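Local coordinates for protein dihydrodipicolinate synthase (Rhodopseudomonas palustris, PDB 3DZ1) that probably acts as a pyruvate-using lyase of the DapA family, making 4-hydroxy-tetrahydrodipicolinate on the route to lysine, at residues Gln140-Thr145 / His256-Gly261; Tyr220-Met225 / Leu249-Tyr254. All coordinates share one frame; numbering follows the deposited sequence.

Interaction 1 (Gln140-Thr145 / His256-Gly261)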
loop_
_atom_site.group_PDB
_atom_site.type_symbol
_atom_site.label_atom_id
_atom_site.label_comp_id
_atom_site.label_asym_id
_atom_site.label_seq_id
_atom_site.Cartn_x
_atom_site.Cartn_y
_atom_site.Cartn_z
ATOM N N GLN A 140 -6.603 -17.048 -9.141
ATOM C CA GLN A 140 -5.332 -16.958 -8.425
ATOM C C GLN A 140 -5.468 -16.102 -7.167
ATOM O O GLN A 140 -5.826 -14.926 -7.236
ATOM C CB GLN A 140 -4.231 -16.381 -9.321
ATOM C CG GLN A 140 -2.935 -16.112 -8.567
ATOM C CD GLN A 140 -1.793 -15.706 -9.474
ATOM O OE1 GLN A 140 -1.994 -15.008 -10.466
ATOM N NE2 GLN A 140 -0.584 -16.130 -9.130
ATOM N N ASP A 141 -5.177 -16.714 -6.023
ATOM C CA ASP A 141 -5.260 -16.071 -4.711
ATOM C C ASP A 141 -3.845 -16.016 -4.131
ATOM O O ASP A 141 -3.381 -16.967 -3.504
ATOM C CB ASP A 141 -6.183 -16.901 -3.813
ATOM C CG ASP A 141 -6.307 -16.341 -2.411
ATOM O OD1 ASP A 141 -5.933 -15.167 -2.185
ATOM O OD2 ASP A 141 -6.794 -17.081 -1.532
ATOM N N TYR A 142 -3.171 -14.889 -4.335
ATOM C CA TYR A 142 -1.787 -14.720 -3.897
ATOM C C TYR A 142 -1.575 -13.327 -3.304
ATOM O O TYR A 142 -0.933 -12.471 -3.914
ATOM C CB TYR A 142 -0.887 -14.934 -5.118
ATOM C CG TYR A 142 0.596 -15.074 -4.868
ATOM C CD1 TYR A 142 1.100 -15.387 -3.606
ATOM C CD2 TYR A 142 1.497 -14.963 -5.927
ATOM C CE1 TYR A 142 2.468 -15.587 -3.410
ATOM C CE2 TYR A 142 2.860 -15.163 -5.741
ATOM C CZ TYR A 142 3.339 -15.475 -4.485
ATOM O OH TYR A 142 4.688 -15.681 -4.316
ATOM N N PRO A 143 -2.103 -13.092 -2.094
ATOM C CA PRO A 143 -2.000 -11.813 -1.382
ATOM C C PRO A 143 -0.579 -11.265 -1.261
ATOM O O PRO A 143 -0.355 -10.064 -1.406
ATOM C CB PRO A 143 -2.591 -12.135 -0.011
ATOM C CG PRO A 143 -3.581 -13.210 -0.304
ATOM C CD PRO A 143 -2.839 -14.081 -1.285
ATOM N N LEU A 144 0.374 -12.146 -0.983
ATOM C CA LEU A 144 1.761 -11.732 -0.817
ATOM C C LEU A 144 2.265 -10.800 -1.918
ATOM O O LEU A 144 2.949 -9.820 -1.641
ATOM C CB LEU A 144 2.680 -12.955 -0.744
ATOM C CG LEU A 144 4.151 -12.595 -0.523
ATOM C CD1 LEU A 144 4.310 -12.016 0.869
ATOM C CD2 LEU A 144 5.034 -13.821 -0.696
ATOM N N THR A 145 1.928 -11.102 -3.166
ATOM C CA THR A 145 2.395 -10.287 -4.278
ATOM C C THR A 145 1.321 -9.420 -4.920
ATOM O O THR A 145 1.627 -8.389 -5.528
ATOM C CB THR A 145 3.007 -11.172 -5.385
ATOM O OG1 THR A 145 1.981 -11.989 -5.958
ATOM C CG2 THR A 145 4.097 -12.069 -4.810
ATOM N N HIS A 256 12.236 -19.225 -2.902
ATOM C CA HIS A 256 11.056 -18.464 -2.502
ATOM C C HIS A 256 11.423 -17.055 -2.040
ATOM O O HIS A 256 11.021 -16.618 -0.966
ATOM C CB HIS A 256 10.327 -19.206 -1.375
ATOM C CG HIS A 256 9.039 -18.567 -0.953
ATOM N ND1 HIS A 256 7.966 -18.420 -1.805
ATOM C CD2 HIS A 256 8.648 -18.050 0.236
ATOM C CE1 HIS A 256 6.969 -17.842 -1.159
ATOM N NE2 HIS A 256 7.356 -17.606 0.081
ATOM N N GLN A 257 12.213 -16.356 -2.842
ATOM C CA GLN A 257 12.603 -14.989 -2.527
ATOM C C GLN A 257 12.175 -14.118 -3.696
ATOM O O GLN A 257 12.444 -14.448 -4.847
ATOM C CB GLN A 257 14.120 -14.883 -2.341
ATOM C CG GLN A 257 14.633 -15.406 -1.020
ATOM C CD GLN A 257 16.139 -15.267 -0.900
ATOM O OE1 GLN A 257 16.897 -15.982 -1.560
ATOM N NE2 GLN A 257 16.582 -14.334 -0.065
ATOM N N GLN A 258 11.504 -13.009 -3.407
ATOM C CA GLN A 258 11.052 -12.109 -4.461
ATOM C C GLN A 258 12.217 -11.586 -5.294
ATOM O O GLN A 258 13.224 -11.137 -4.753
ATOM C CB GLN A 258 10.280 -10.939 -3.850
ATOM C CG GLN A 258 8.949 -11.344 -3.238
ATOM C CD GLN A 258 7.997 -11.931 -4.265
ATOM O OE1 GLN A 258 7.633 -11.271 -5.240
ATOM N NE2 GLN A 258 7.591 -13.178 -4.052
ATOM N N GLY A 259 12.075 -11.652 -6.615
ATOM C CA GLY A 259 13.124 -11.179 -7.504
ATOM C C GLY A 259 14.220 -12.203 -7.732
ATOM O O GLY A 259 14.477 -12.617 -8.869
ATOM N N VAL A 260 14.868 -12.617 -6.647
ATOM C CA VAL A 260 15.943 -13.599 -6.713
ATOM C C VAL A 260 15.406 -14.962 -7.147
ATOM O O VAL A 260 16.115 -15.750 -7.772
ATOM C CB VAL A 260 16.629 -13.758 -5.335
ATOM C CG1 VAL A 260 17.774 -14.754 -5.433
ATOM C CG2 VAL A 260 17.129 -12.412 -4.844
ATOM N N GLY A 261 14.145 -15.220 -6.813
ATOM C CA GLY A 261 13.508 -16.482 -7.144
ATOM C C GLY A 261 13.628 -16.930 -8.588
ATOM O O GLY A 261 13.964 -18.083 -8.855
#

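Interaction 2 (Tyr220-Met225 / Leu249-Tyr254)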
loop_
_atom_site.group_PDB
_atom_site.type_symbol
_atom_site.label_atom_id
_atom_site.label_comp_id
_atom_site.label_asym_id
_atom_site.label_seq_id
_atom_site.Cartn_x
_atom_site.Cartn_y
_atom_site.Cartn_z
ATOM N N TYR A 220 8.844 -24.448 -8.718
ATOM C CA TYR A 220 10.049 -25.018 -8.111
ATOM C C TYR A 220 10.889 -25.759 -9.156
ATOM O O TYR A 220 10.347 -26.500 -9.983
ATOM C CB TYR A 220 9.651 -25.970 -6.977
ATOM C CG TYR A 220 10.815 -26.574 -6.222
ATOM C CD1 TYR A 220 11.834 -25.770 -5.702
ATOM C CD2 TYR A 220 10.890 -27.950 -6.012
ATOM C CE1 TYR A 220 12.899 -26.327 -4.991
ATOM C CE2 TYR A 220 11.946 -28.515 -5.303
ATOM C CZ TYR A 220 12.946 -27.701 -4.796
ATOM O OH TYR A 220 13.986 -28.267 -4.093
ATOM N N CYS A 221 12.209 -25.563 -9.106
ATOM C CA CYS A 221 13.123 -26.183 -10.067
ATOM C C CYS A 221 13.214 -27.708 -10.037
ATOM O O CYS A 221 13.931 -28.304 -10.841
ATOM C CB CYS A 221 14.528 -25.566 -9.947
ATOM S SG CYS A 221 15.271 -25.615 -8.308
ATOM N N PHE A 222 12.503 -28.341 -9.107
ATOM C CA PHE A 222 12.471 -29.797 -9.042
ATOM C C PHE A 222 11.015 -30.242 -9.014
ATOM O O PHE A 222 10.553 -30.865 -8.057
ATOM C CB PHE A 222 13.218 -30.315 -7.815
ATOM C CG PHE A 222 14.708 -30.334 -7.990
ATOM C CD1 PHE A 222 15.329 -31.400 -8.635
ATOM C CD2 PHE A 222 15.488 -29.268 -7.549
ATOM C CE1 PHE A 222 16.710 -31.403 -8.841
ATOM C CE2 PHE A 222 16.869 -29.262 -7.750
ATOM C CZ PHE A 222 17.481 -30.332 -8.398
ATOM N N PRO A 223 10.263 -29.915 -10.076
ATOM C CA PRO A 223 8.854 -30.309 -10.116
ATOM C C PRO A 223 8.759 -31.826 -10.084
ATOM O O PRO A 223 7.773 -32.383 -9.601
ATOM C CB PRO A 223 8.365 -29.708 -11.431
ATOM C CG PRO A 223 9.591 -29.766 -12.295
ATOM C CD PRO A 223 10.675 -29.305 -11.353
ATOM N N ASP A 224 9.798 -32.485 -10.594
ATOM C CA ASP A 224 9.840 -33.936 -10.613
ATOM C C ASP A 224 9.791 -34.510 -9.194
ATOM O O ASP A 224 9.161 -35.547 -8.959
ATOM C CB ASP A 224 11.086 -34.431 -11.383
ATOM C CG ASP A 224 12.386 -33.763 -10.934
ATOM O OD1 ASP A 224 12.394 -32.541 -10.681
ATOM O OD2 ASP A 224 13.419 -34.463 -10.862
HETATM N N MSE A 225 10.422 -33.827 -8.242
HETATM C CA MSE A 225 10.413 -34.306 -6.867
HETATM C C MSE A 225 9.120 -33.948 -6.135
HETATM O O MSE A 225 8.695 -34.673 -5.240
HETATM C CB MSE A 225 11.628 -33.773 -6.106
HETATM C CG MSE A 225 12.957 -34.312 -6.629
HETATM SE SE MSE A 225 13.090 -36.264 -6.598
HETATM C CE MSE A 225 12.598 -36.634 -8.426
ATOM N N LEU A 249 13.035 -28.525 1.357
ATOM C CA LEU A 249 12.687 -27.241 1.957
ATOM C C LEU A 249 13.791 -26.182 1.943
ATOM O O LEU A 249 13.515 -25.004 1.709
ATOM C CB LEU A 249 12.172 -27.451 3.384
ATOM C CG LEU A 249 11.568 -26.209 4.044
ATOM C CD1 LEU A 249 10.461 -25.635 3.160
ATOM C CD2 LEU A 249 11.022 -26.581 5.417
ATOM N N PRO A 250 15.051 -26.575 2.196
ATOM C CA PRO A 250 16.113 -25.564 2.179
ATOM C C PRO A 250 16.190 -24.840 0.835
ATOM O O PRO A 250 16.334 -23.620 0.791
ATOM C CB PRO A 250 17.368 -26.381 2.476
ATOM C CG PRO A 250 16.848 -27.426 3.411
ATOM C CD PRO A 250 15.562 -27.858 2.712
ATOM N N LEU A 251 16.084 -25.590 -0.260
ATOM C CA LEU A 251 16.142 -24.995 -1.594
ATOM C C LEU A 251 14.814 -24.349 -1.948
ATOM O O LEU A 251 14.777 -23.317 -2.611
ATOM C CB LEU A 251 16.515 -26.047 -2.642
ATOM C CG LEU A 251 16.649 -25.546 -4.082
ATOM C CD1 LEU A 251 17.706 -24.451 -4.154
ATOM C CD2 LEU A 251 17.014 -26.717 -4.993
ATOM N N ILE A 252 13.715 -24.957 -1.517
ATOM C CA ILE A 252 12.403 -24.385 -1.777
ATOM C C ILE A 252 12.359 -22.975 -1.186
ATOM O O ILE A 252 11.918 -22.028 -1.842
ATOM C CB ILE A 252 11.281 -25.236 -1.129
ATOM C CG1 ILE A 252 11.095 -26.529 -1.926
ATOM C CG2 ILE A 252 9.982 -24.429 -1.050
ATOM C CD1 ILE A 252 10.147 -27.530 -1.285
ATOM N N ARG A 253 12.825 -22.826 0.051
ATOM C CA ARG A 253 12.793 -21.509 0.676
ATOM C C ARG A 253 13.795 -20.533 0.072
ATOM O O ARG A 253 13.537 -19.331 0.039
ATOM C CB ARG A 253 12.987 -21.613 2.199
ATOM C CG ARG A 253 14.310 -22.150 2.649
ATOM C CD ARG A 253 15.383 -21.066 2.740
ATOM N NE ARG A 253 16.688 -21.698 2.646
ATOM C CZ ARG A 253 17.686 -21.533 3.506
ATOM N NH1 ARG A 253 17.549 -20.734 4.554
ATOM N NH2 ARG A 253 18.819 -22.192 3.314
ATOM N N TYR A 254 14.923 -21.034 -0.420
ATOM C CA TYR A 254 15.914 -20.143 -1.027
ATOM C C TYR A 254 15.335 -19.554 -2.315
ATOM O O TYR A 254 15.504 -18.367 -2.598
ATOM C CB TYR A 254 17.216 -20.890 -1.348
ATOM C CG TYR A 254 18.394 -19.963 -1.584
ATOM C CD1 TYR A 254 19.264 -19.630 -0.547
ATOM C CD2 TYR A 254 18.607 -19.376 -2.835
ATOM C CE1 TYR A 254 20.320 -18.734 -0.749
ATOM C CE2 TYR A 254 19.653 -18.481 -3.045
ATOM C CZ TYR A 254 20.506 -18.163 -1.999
ATOM O OH TYR A 254 21.532 -17.265 -2.200
#

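Interaction 1 (Gln140-Thr145 / His256-Gly261)
Gln258 reaches across to Tyr142 and Thr145 at the C-terminal mouth of a TIM barrel, where the fifth strand, 137-141, turns into the short helix 143-146. From Gln258 CB the chain leaves the backbone with CG anti to the carbonyl carbon (chi1 -68°) and then bends at chi2, which brings the amide round to the other segment. CB and CG only span the distance; contact begins at CD, 3.9 Å from Thr145 CG2. At the tip Gln258 OE1 and NE2 both lie 3.7 Å from Thr145 CG2, a van der Waals contact that uses no N-H. NE2 also approaches Tyr142, its distance from OH being 3.8 Å, too long for a hydrogen bond; the two side chains come from opposite directions, with the ring and amide planes 70° apart. A long flexible glutamine suits this surface position because it can bridge backbones that stay well separated: the nearest CA atoms, those of Thr145 and Gln258, are 8.8 Å apart.

Tyr142 occupies the N-cap position of the short helix, and its carbonyl O receives the N-H of Thr145. That turn sets Thr145 CB over one face of the Tyr142 ring, 4.0 Å above the plane and toward its rim. The CD2 methyl of Leu144 faces both the Gln258 amide, at NE2, and the His256 ring, while its side chain also packs on Trp173 of the second subunit, so an apolar residue fits here. Beyond the segments, His256 touches Asn200 of the same chain. The Tyr142 side chain is about 10 Å from that of Met217, a predicted pyruvate-binding residue, which places the contact on the same side of the barrel as the probable active site. Leu144 CD2 approaches the His256 ring obliquely, 4.5 Å from His256 CE1.

Interaction 2 (Tyr220-Met225 / Leu249-Tyr254)
The loop between the eighth barrel strand, 215-218, and helix 223-234 sets Tyr220, Cys221 and Phe222 against Leu251 and Ile252 of helix 238-255. Ile252 CG1 makes a CH-pi contact with the Tyr220 ring, 3.7 Å from its centroid and 19° off the normal. The opposite face is backed by the Phe222 backbone N, so the ring is gripped between the two, which limits its tilting. Leu251 comes to the edge of the same ring, its CG 3.9 Å from Tyr220 CE1.

Helix 238-255 belongs to the helices that follow the barrel in this family, and the contact docks it on the barrel's last loop. With CG anti to the backbone N (chi1 -177°), Tyr220 extends to the helix, where its OH touches Leu251 CD2 and is hydrogen-bonded to His248 ND1, one helical turn earlier. Cutting Tyr220 back to an alanine removes the ring, which would probably leave a gap between Ile252 CG1 and the Phe222 backbone and His248 ND1 without this partner. Leucine suits its place because its branch puts CG at the tyrosine's edge while Leu251 CD2 reaches on to Cys221 SG (3.9 Å) and to the edge of the Phe222 ring, at CE2 (3.8 Å). Outside the segments, Glu255 OE1 is hydrogen-bonded to Cys221 N, and Phe222 packs on Leu299 of helix 289-301.

Followed from the N terminus, the chain first reaches 140-145, at the end of the fifth barrel strand, and there opens the long loop that interaction 1 will close. It completes strands six to eight and arrives at 220-225, then runs through helix 223-234 and into helix 238-255, where 249-254 closes the short loop of interaction 2. Almost at once 256-261 follows, closing the outer loop, so interaction 2 is nested inside interaction 1. Their centres are 15 Å apart. Together they tie the end of helix 238-255 and the turn leading into helix 260-271 to the loops after strands eight and five, and both also touch the second subunit.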